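Local structure of nucleoporin NUP170 (Chaetomium thermophilum, 5HAX) at residues S45-F50 with V513-N518; D492-A497 with I526-A531; C534-D539 with A592-R597. The protein probably serves as a scaffold nucleoporin in the inner ring of the nuclear pore complex, combining a beta-propeller with a helical domain. All coordinates share one frame; numbering follows the deposited sequence.

Contact 1: residues S45-F50 with V513-N518. With PO4 (phosphate ion), chain C.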
loop_
_atom_site.group_PDB
_atom_site.type_symbol
_atom_site.label_atom_id
_atom_site.label_comp_id
_atom_site.label_asym_id
_atom_site.label_seq_id
_atom_site.Cartn_x
_atom_site.Cartn_y
_atom_site.Cartn_z
ATOM N N SER A 45 8.626 20.424 -7.735
ATOM C CA SER A 45 7.720 20.511 -8.868
ATOM C C SER A 45 6.333 19.999 -8.498
ATOM O O SER A 45 6.172 19.149 -7.617
ATOM C CB SER A 45 8.263 19.703 -10.047
ATOM O OG SER A 45 7.325 19.652 -11.108
ATOM N N SER A 46 5.324 20.531 -9.190
ATOM C CA SER A 46 3.961 20.043 -9.025
ATOM C C SER A 46 3.802 18.613 -9.526
ATOM O O SER A 46 2.831 17.945 -9.158
ATOM C CB SER A 46 2.984 20.962 -9.760
ATOM O OG SER A 46 3.303 21.047 -11.135
ATOM N N TRP A 47 4.731 18.136 -10.352
ATOM C CA TRP A 47 4.707 16.780 -10.880
ATOM C C TRP A 47 5.481 15.793 -10.017
ATOM O O TRP A 47 5.613 14.627 -10.402
ATOM C CB TRP A 47 5.275 16.770 -12.302
ATOM C CG TRP A 47 4.388 17.440 -13.296
ATOM C CD1 TRP A 47 4.217 18.782 -13.474
ATOM C CD2 TRP A 47 3.548 16.797 -14.256
ATOM N NE1 TRP A 47 3.321 19.014 -14.487
ATOM C CE2 TRP A 47 2.894 17.810 -14.984
ATOM C CE3 TRP A 47 3.284 15.462 -14.572
ATOM C CZ2 TRP A 47 1.995 17.529 -16.009
ATOM C CZ3 TRP A 47 2.391 15.185 -15.587
ATOM C CH2 TRP A 47 1.757 16.213 -16.295
ATOM N N ALA A 48 5.996 16.231 -8.873
ATOM C CA ALA A 48 6.731 15.335 -7.995
ATOM C C ALA A 48 5.847 14.149 -7.609
ATOM O O ALA A 48 4.682 14.348 -7.242
ATOM C CB ALA A 48 7.187 16.080 -6.742
ATOM N N PRO A 49 6.346 12.910 -7.696
ATOM C CA PRO A 49 5.510 11.761 -7.318
ATOM C C PRO A 49 5.337 11.606 -5.816
ATOM O O PRO A 49 4.363 10.975 -5.384
ATOM C CB PRO A 49 6.267 10.568 -7.918
ATOM C CG PRO A 49 7.694 11.004 -7.906
ATOM C CD PRO A 49 7.683 12.491 -8.152
ATOM N N PHE A 50 6.250 12.157 -5.021
ATOM C CA PHE A 50 6.183 12.122 -3.569
ATOM C C PHE A 50 6.609 13.486 -3.046
ATOM O O PHE A 50 7.253 14.262 -3.755
ATOM C CB PHE A 50 7.099 11.039 -2.977
ATOM C CG PHE A 50 6.822 9.649 -3.484
ATOM C CD1 PHE A 50 6.091 8.756 -2.720
ATOM C CD2 PHE A 50 7.311 9.230 -4.711
ATOM C CE1 PHE A 50 5.845 7.473 -3.175
ATOM C CE2 PHE A 50 7.064 7.949 -5.173
ATOM C CZ PHE A 50 6.331 7.071 -4.401
ATOM N N VAL A 513 -2.263 21.288 -19.882
ATOM C CA VAL A 513 -3.193 20.181 -20.095
ATOM C C VAL A 513 -2.620 19.189 -21.100
ATOM O O VAL A 513 -2.834 17.975 -20.988
ATOM C CB VAL A 513 -4.563 20.722 -20.550
ATOM C CG1 VAL A 513 -5.429 19.609 -21.142
ATOM C CG2 VAL A 513 -5.280 21.399 -19.389
ATOM N N ARG A 514 -1.900 19.686 -22.108
ATOM C CA ARG A 514 -1.363 18.791 -23.128
ATOM C C ARG A 514 -0.286 17.876 -22.555
ATOM O O ARG A 514 -0.129 16.741 -23.019
ATOM C CB ARG A 514 -0.816 19.598 -24.304
ATOM C CG ARG A 514 -0.632 18.779 -25.575
ATOM C CD ARG A 514 -0.327 19.660 -26.780
ATOM N NE ARG A 514 -1.382 20.641 -27.027
ATOM C CZ ARG A 514 -1.503 21.348 -28.145
ATOM N NH1 ARG A 514 -0.641 21.183 -29.140
ATOM N NH2 ARG A 514 -2.495 22.219 -28.273
ATOM N N LYS A 515 0.459 18.347 -21.551
ATOM C CA LYS A 515 1.388 17.470 -20.844
ATOM C C LYS A 515 0.656 16.269 -20.260
ATOM O O LYS A 515 1.117 15.128 -20.376
ATOM C CB LYS A 515 2.101 18.237 -19.729
ATOM C CG LYS A 515 2.827 19.499 -20.159
ATOM C CD LYS A 515 3.451 20.181 -18.948
ATOM C CE LYS A 515 4.138 21.485 -19.314
ATOM N NZ LYS A 515 4.706 22.161 -18.113
ATOM N N PHE A 516 -0.492 16.513 -19.622
ATOM C CA PHE A 516 -1.248 15.429 -19.002
ATOM C C PHE A 516 -1.809 14.473 -20.048
ATOM O O PHE A 516 -1.795 13.253 -19.851
ATOM C CB PHE A 516 -2.374 16.001 -18.142
ATOM C CG PHE A 516 -1.903 16.613 -16.854
ATOM C CD1 PHE A 516 -1.681 15.823 -15.740
ATOM C CD2 PHE A 516 -1.689 17.976 -16.755
ATOM C CE1 PHE A 516 -1.249 16.381 -14.555
ATOM C CE2 PHE A 516 -1.257 18.540 -15.570
ATOM C CZ PHE A 516 -1.037 17.740 -14.469
ATOM N N ILE A 517 -2.315 15.008 -21.162
ATOM C CA ILE A 517 -2.896 14.159 -22.199
ATOM C C ILE A 517 -1.834 13.248 -22.799
ATOM O O ILE A 517 -2.086 12.067 -23.064
ATOM C CB ILE A 517 -3.574 15.028 -23.277
ATOM C CG1 ILE A 517 -4.798 15.735 -22.687
ATOM C CG2 ILE A 517 -3.981 14.177 -24.482
ATOM C CD1 ILE A 517 -5.436 16.753 -23.615
ATOM N N ASN A 518 -0.631 13.779 -23.024
ATOM C CA ASN A 518 0.433 12.983 -23.623
ATOM C C ASN A 518 0.894 11.847 -22.719
ATOM O O ASN A 518 1.410 10.846 -23.225
ATOM C CB ASN A 518 1.620 13.876 -23.981
ATOM C CG ASN A 518 1.328 14.799 -25.151
ATOM O OD1 ASN A 518 0.377 14.588 -25.904
ATOM N ND2 ASN A 518 2.154 15.825 -25.314
HETATM P P PO4 C . 6.560 23.083 -12.017
HETATM O O1 PO4 C . 7.725 22.261 -12.516
HETATM O O2 PO4 C . 5.721 22.257 -11.075
HETATM O O3 PO4 C . 5.711 23.508 -13.192
HETATM O O4 PO4 C . 7.068 24.300 -11.283
#

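Contact 2: residues D492-A497 with I526-A531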
loop_
_atom_site.group_PDB
_atom_site.type_symbol
_atom_site.label_atom_id
_atom_site.label_comp_id
_atom_site.label_asym_id
_atom_site.label_seq_id
_atom_site.Cartn_x
_atom_site.Cartn_y
_atom_site.Cartn_z
ATOM N N ASP A 492 -3.942 15.194 -7.393
ATOM C CA ASP A 492 -3.075 16.100 -6.646
ATOM C C ASP A 492 -2.143 16.859 -7.581
ATOM O O ASP A 492 -1.956 18.073 -7.433
ATOM C CB ASP A 492 -2.266 15.323 -5.608
ATOM C CG ASP A 492 -3.140 14.551 -4.641
ATOM O OD1 ASP A 492 -4.093 15.143 -4.090
ATOM O OD2 ASP A 492 -2.872 13.348 -4.438
ATOM N N ILE A 493 -1.545 16.157 -8.547
ATOM C CA ILE A 493 -0.664 16.806 -9.515
ATOM C C ILE A 493 -1.459 17.764 -10.392
ATOM O O ILE A 493 -1.045 18.903 -10.638
ATOM C CB ILE A 493 0.062 15.746 -10.364
ATOM C CG1 ILE A 493 0.967 14.881 -9.480
ATOM C CG2 ILE A 493 0.867 16.407 -11.484
ATOM C CD1 ILE A 493 1.479 13.634 -10.171
ATOM N N PHE A 494 -2.610 17.309 -10.889
ATOM C CA PHE A 494 -3.421 18.141 -11.770
ATOM C C PHE A 494 -3.867 19.415 -11.064
ATOM O O PHE A 494 -3.787 20.510 -11.635
ATOM C CB PHE A 494 -4.626 17.345 -12.266
ATOM C CG PHE A 494 -5.358 18.001 -13.398
ATOM C CD1 PHE A 494 -6.553 18.666 -13.176
ATOM C CD2 PHE A 494 -4.851 17.957 -14.684
ATOM C CE1 PHE A 494 -7.227 19.272 -14.218
ATOM C CE2 PHE A 494 -5.521 18.559 -15.729
ATOM C CZ PHE A 494 -6.710 19.218 -15.496
ATOM N N ALA A 495 -4.325 19.296 -9.816
ATOM C CA ALA A 495 -4.752 20.472 -9.066
ATOM C C ALA A 495 -3.588 21.426 -8.826
ATOM O O ALA A 495 -3.733 22.645 -8.981
ATOM C CB ALA A 495 -5.372 20.043 -7.737
ATOM N N LYS A 496 -2.428 20.892 -8.442
ATOM C CA LYS A 496 -1.262 21.735 -8.201
ATOM C C LYS A 496 -0.829 22.445 -9.477
ATOM O O LYS A 496 -0.548 23.649 -9.461
ATOM C CB LYS A 496 -0.121 20.885 -7.640
ATOM C CG LYS A 496 1.119 21.662 -7.214
ATOM C CD LYS A 496 1.038 22.118 -5.764
ATOM C CE LYS A 496 2.419 22.457 -5.221
ATOM N NZ LYS A 496 2.387 22.818 -3.778
ATOM N N ALA A 497 -0.777 21.716 -10.595
ATOM C CA ALA A 497 -0.386 22.319 -11.866
ATOM C C ALA A 497 -1.343 23.436 -12.262
ATOM O O ALA A 497 -0.916 24.522 -12.669
ATOM C CB ALA A 497 -0.330 21.247 -12.954
ATOM N N ILE A 526 -9.256 14.436 -18.424
ATOM C CA ILE A 526 -10.531 15.118 -18.234
ATOM C C ILE A 526 -11.230 14.600 -16.985
ATOM O O ILE A 526 -11.945 15.350 -16.308
ATOM C CB ILE A 526 -11.409 14.951 -19.492
ATOM C CG1 ILE A 526 -10.737 15.608 -20.706
ATOM C CG2 ILE A 526 -12.805 15.538 -19.273
ATOM C CD1 ILE A 526 -10.554 17.116 -20.595
ATOM N N ALA A 527 -11.040 13.321 -16.655
ATOM C CA ALA A 527 -11.600 12.785 -15.419
ATOM C C ALA A 527 -10.952 13.431 -14.200
ATOM O O ALA A 527 -11.623 13.676 -13.190
ATOM C CB ALA A 527 -11.427 11.267 -15.380
ATOM N N ALA A 528 -9.650 13.713 -14.276
ATOM C CA ALA A 528 -8.984 14.423 -13.189
ATOM C C ALA A 528 -9.524 15.839 -13.048
ATOM O O ALA A 528 -9.744 16.318 -11.930
ATOM C CB ALA A 528 -7.473 14.446 -13.425
ATOM N N ALA A 529 -9.743 16.527 -14.172
ATOM C CA ALA A 529 -10.321 17.864 -14.123
ATOM C C ALA A 529 -11.702 17.832 -13.481
ATOM O O ALA A 529 -12.021 18.659 -12.620
ATOM C CB ALA A 529 -10.393 18.455 -15.532
ATOM N N LEU A 530 -12.533 16.871 -13.887
ATOM C CA LEU A 530 -13.849 16.718 -13.276
ATOM C C LEU A 530 -13.727 16.509 -11.772
ATOM O O LEU A 530 -14.447 17.135 -10.985
ATOM C CB LEU A 530 -14.588 15.547 -13.925
ATOM C CG LEU A 530 -15.938 15.168 -13.309
ATOM C CD1 LEU A 530 -16.905 16.341 -13.381
ATOM C CD2 LEU A 530 -16.509 13.946 -14.008
ATOM N N ALA A 531 -12.802 15.641 -11.353
ATOM C CA ALA A 531 -12.619 15.373 -9.930
ATOM C C ALA A 531 -12.197 16.631 -9.183
ATOM O O ALA A 531 -12.775 16.972 -8.144
ATOM C CB ALA A 531 -11.590 14.260 -9.737
#

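Contact 3: residues C534-D539 with A592-R597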
loop_
_atom_site.group_PDB
_atom_site.type_symbol
_atom_site.label_atom_id
_atom_site.label_comp_id
_atom_site.label_asym_id
_atom_site.label_seq_id
_atom_site.Cartn_x
_atom_site.Cartn_y
_atom_site.Cartn_z
ATOM N N CYS A 534 -14.905 18.993 -8.714
ATOM C CA CYS A 534 -15.825 18.550 -7.677
ATOM C C CYS A 534 -15.219 18.617 -6.279
ATOM O O CYS A 534 -15.841 18.142 -5.325
ATOM C CB CYS A 534 -16.296 17.122 -7.973
ATOM S SG CYS A 534 -17.356 16.990 -9.429
ATOM N N GLY A 535 -14.023 19.189 -6.137
ATOM C CA GLY A 535 -13.407 19.380 -4.841
ATOM C C GLY A 535 -12.399 18.327 -4.439
ATOM O O GLY A 535 -11.864 18.406 -3.328
ATOM N N GLN A 536 -12.123 17.345 -5.294
ATOM C CA GLN A 536 -11.127 16.336 -4.961
ATOM C C GLN A 536 -9.734 16.952 -4.972
ATOM O O GLN A 536 -9.409 17.783 -5.826
ATOM C CB GLN A 536 -11.202 15.168 -5.942
ATOM C CG GLN A 536 -12.530 14.420 -5.911
ATOM C CD GLN A 536 -12.715 13.599 -4.648
ATOM O OE1 GLN A 536 -11.862 13.598 -3.760
ATOM N NE2 GLN A 536 -13.831 12.889 -4.567
ATOM N N GLY A 537 -8.907 16.537 -4.016
ATOM C CA GLY A 537 -7.635 17.175 -3.774
ATOM C C GLY A 537 -7.705 18.385 -2.867
ATOM O O GLY A 537 -6.659 18.837 -2.385
ATOM N N SER A 538 -8.905 18.919 -2.612
ATOM C CA SER A 538 -9.054 20.098 -1.766
ATOM C C SER A 538 -8.913 19.780 -0.285
ATOM O O SER A 538 -8.705 20.704 0.509
ATOM C CB SER A 538 -10.410 20.761 -2.009
ATOM O OG SER A 538 -10.572 21.897 -1.179
ATOM N N ASP A 539 -9.026 18.508 0.110
ATOM C CA ASP A 539 -8.696 18.124 1.477
ATOM C C ASP A 539 -7.284 18.544 1.860
ATOM O O ASP A 539 -6.933 18.479 3.043
ATOM C CB ASP A 539 -8.859 16.611 1.654
ATOM C CG ASP A 539 -10.303 16.157 1.513
ATOM O OD1 ASP A 539 -11.214 16.994 1.685
ATOM O OD2 ASP A 539 -10.528 14.959 1.234
ATOM N N ALA A 592 -18.251 8.818 -16.827
ATOM C CA ALA A 592 -18.478 7.413 -16.507
ATOM C C ALA A 592 -17.320 6.836 -15.704
ATOM O O ALA A 592 -17.532 6.052 -14.773
ATOM C CB ALA A 592 -18.684 6.616 -17.794
ATOM N N LEU A 593 -16.088 7.211 -16.052
ATOM C CA LEU A 593 -14.925 6.697 -15.335
ATOM C C LEU A 593 -14.923 7.181 -13.891
ATOM O O LEU A 593 -14.755 6.386 -12.959
ATOM C CB LEU A 593 -13.644 7.122 -16.054
ATOM C CG LEU A 593 -12.326 6.539 -15.538
ATOM C CD1 LEU A 593 -12.334 5.018 -15.605
ATOM C CD2 LEU A 593 -11.160 7.106 -16.337
ATOM N N TYR A 594 -15.124 8.485 -13.689
ATOM C CA TYR A 594 -15.163 9.036 -12.339
ATOM C C TYR A 594 -16.271 8.392 -11.514
ATOM O O TYR A 594 -16.038 7.938 -10.389
ATOM C CB TYR A 594 -15.348 10.552 -12.407
ATOM C CG TYR A 594 -15.347 11.232 -11.058
ATOM C CD1 TYR A 594 -14.350 10.968 -10.130
ATOM C CD2 TYR A 594 -16.334 12.146 -10.717
ATOM C CE1 TYR A 594 -14.340 11.588 -8.895
ATOM C CE2 TYR A 594 -16.333 12.773 -9.483
ATOM C CZ TYR A 594 -15.333 12.491 -8.577
ATOM O OH TYR A 594 -15.323 13.109 -7.347
ATOM N N LEU A 595 -17.490 8.344 -12.062
ATOM C CA LEU A 595 -18.616 7.777 -11.324
ATOM C C LEU A 595 -18.362 6.322 -10.952
ATOM O O LEU A 595 -18.641 5.906 -9.820
ATOM C CB LEU A 595 -19.899 7.896 -12.148
ATOM C CG LEU A 595 -21.137 7.220 -11.548
ATOM C CD1 LEU A 595 -21.457 7.803 -10.181
ATOM C CD2 LEU A 595 -22.325 7.351 -12.488
ATOM N N THR A 596 -17.848 5.531 -11.897
ATOM C CA THR A 596 -17.566 4.127 -11.619
ATOM C C THR A 596 -16.613 3.987 -10.442
ATOM O O THR A 596 -16.848 3.190 -9.526
ATOM C CB THR A 596 -16.979 3.456 -12.861
ATOM O OG1 THR A 596 -17.934 3.503 -13.928
ATOM C CG2 THR A 596 -16.611 1.998 -12.571
ATOM N N ARG A 597 -15.530 4.765 -10.447
ATOM C CA ARG A 597 -14.522 4.646 -9.400
ATOM C C ARG A 597 -15.064 5.086 -8.046
ATOM O O ARG A 597 -14.571 4.638 -7.006
ATOM C CB ARG A 597 -13.282 5.453 -9.790
ATOM C CG ARG A 597 -12.516 4.835 -10.955
ATOM C CD ARG A 597 -11.444 5.762 -11.514
ATOM N NE ARG A 597 -10.599 5.077 -12.493
ATOM C CZ ARG A 597 -9.647 5.667 -13.213
ATOM N NH1 ARG A 597 -9.412 6.966 -13.076
ATOM N NH2 ARG A 597 -8.931 4.957 -14.075
#

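Contact 1: residues S45-F50 with V513-N518
Trp47 and Phe516 carry most of this contact as an offset stack: the six-membered ring of the indole lies over the phenyl ring, with centroids 4.2 Å apart and planes inclined by 26°. Trp47 CH2 sits above the centre of the Phe516 ring, whereas Phe516 CZ falls towards the rim of the indole, within 3.4 Å of Trp47 CZ2. Trp47 CG is anti to its own carbonyl carbon (chi1 -70°), which sends the indole out of the loop; the indole is long enough to cross to the helix, where the CA atoms of Trp47 and Phe516 are 10.2 Å apart, and the flat, apolar Phe516 offers it a face. Lys515 CB flanks the stack 3.8 Å from Trp47 CZ2, while the lysine ammonium forms a salt bridge with Glu512 of its own helix.

The tryptophan thus joins the loop between strands 39-41 and 50-57 of the beta-propeller to helix 506-520 of the helical part. The loop's backbone is shaped by a type I turn from Ser45 to Ala48, and Ser45 OG, accepting from Trp47 N at 3.1 Å, makes an ST turn.

Polar contacts gather round a phosphate, probably from the crystallisation liquor. Its O2 accepts a nearly straight bond from Ser46 N (2.6 Å, 169°) and another from Ser46 OG (2.7 Å). The small Ser45 also brings its OG within hydrogen-bonding distance of O1 and O2, and Arg359 binds the anion too.

Contact 2: residues D492-A497 with I526-A531
Phe494 reaches from helix 490-501 to the backbone of helix 522-533, where Ala528 and Ala529 receive it. Its CG is anti to the backbone N (chi1 -168°), a torsion that carries the ring straight across to the other helix. Ala528 CB lies over one face of the ring, 4.1 Å from Phe494 CG. Ala529 meets the far end of the phenyl group obliquely: Phe494 CE1 is 3.4 Å from Ala529 CA, and both CE1 and CZ also meet the Ala529 methyl.

These two helices are the first and third of three consecutive helices, and they pack with the middle one as neighbouring members of the helical part, consistent with an alpha-solenoid of the kind found in scaffold nucleoporins; here one large aromatic residue lies against two alanines. Alanine suits both receiving positions because a single methyl lets the ring approach the main chain; the CA atoms of Phe494 and Ala528 are only 6.8 Å apart. Phenylalanine suits the other side, being broad enough to cover two successive residues and wholly apolar in a buried setting. The intervening helix 506-520 contributes Phe516, whose ring stands edge-to-face with that of Phe494, while Thr525 and Val532 of helix 522-533 also touch the phenylalanine.

Contact 3: residues C534-D539 with A592-R597
The Tyr594 ring meets the amide of Gln536 at its edge: Gln536 NE2 lies near the ring plane and donates to Tyr594 OH over 3.2 Å, with an N-H...O angle of 160°. The two flat groups stand almost perpendicular, their planes 81° apart, yet the phenolic oxygen lies only 7° out of the amide plane, as suits an in-plane N-H. Cys534 SG approaches the ring obliquely and more loosely, 4.3 Å from Tyr594 CE2, and the ring of Phe467, from a loop, packs edge-to-face with Tyr594. A second flat group, the guanidinium of Arg597, has Leu593 CG of its own helix over the centre of one face.

Gln536 CG lies anti to the carbonyl carbon and packs 3.4 Å from Tyr594 OH; the bend at chi2 beyond it turns the amide so that NE2 reaches the same oxygen. Tyrosine suits its place because the long ring can span the gap and end in an acceptor; the nearest CA atoms, those of Cys534 and Tyr594, are 10.6 Å apart. Glutamine supplies the matching donor on a flexible chain. The small thiol of Cys534 adds apolar contact in a buried position.

The loop leaves helix 522-533 through a Schellman motif, with Gly535 as the C-prime residue at positive phi, a backbone shape that glycine adopts without a clash. Gly535 also begins a type II turn that runs to Ser538.

On helix 586-599, Tyr594 also packs against Leu530 and Ala531 of helix 522-533, and Arg597 forms salt bridges with Glu524 of that helix and Asp20 of helix 5-20. Helix 622-640 borders both segments, its Leu635 touching Cys534 and Tyr594.

From the N terminus, the loop 45-50 comes first, and contact 1 closes the longest span, bringing helix 506-520 back against it after 462 intervening residues, many of them in propeller strands. Contact 2 opens inside that span, at 492-497, and closes beyond it at 526-531, so the two cross; they also touch, Ser46 packing on Lys496. Contact 3 follows in series, closing the shorter excursion from 534-539 to 592-597. It joins contact 2 directly through a probable hydrogen bond from Gln536 N to Ala531 O. Contacts 1 and 3 do not touch, their nearest atoms being about 12 Å apart; contact 2 bridges them, linking propeller loop to successive helices.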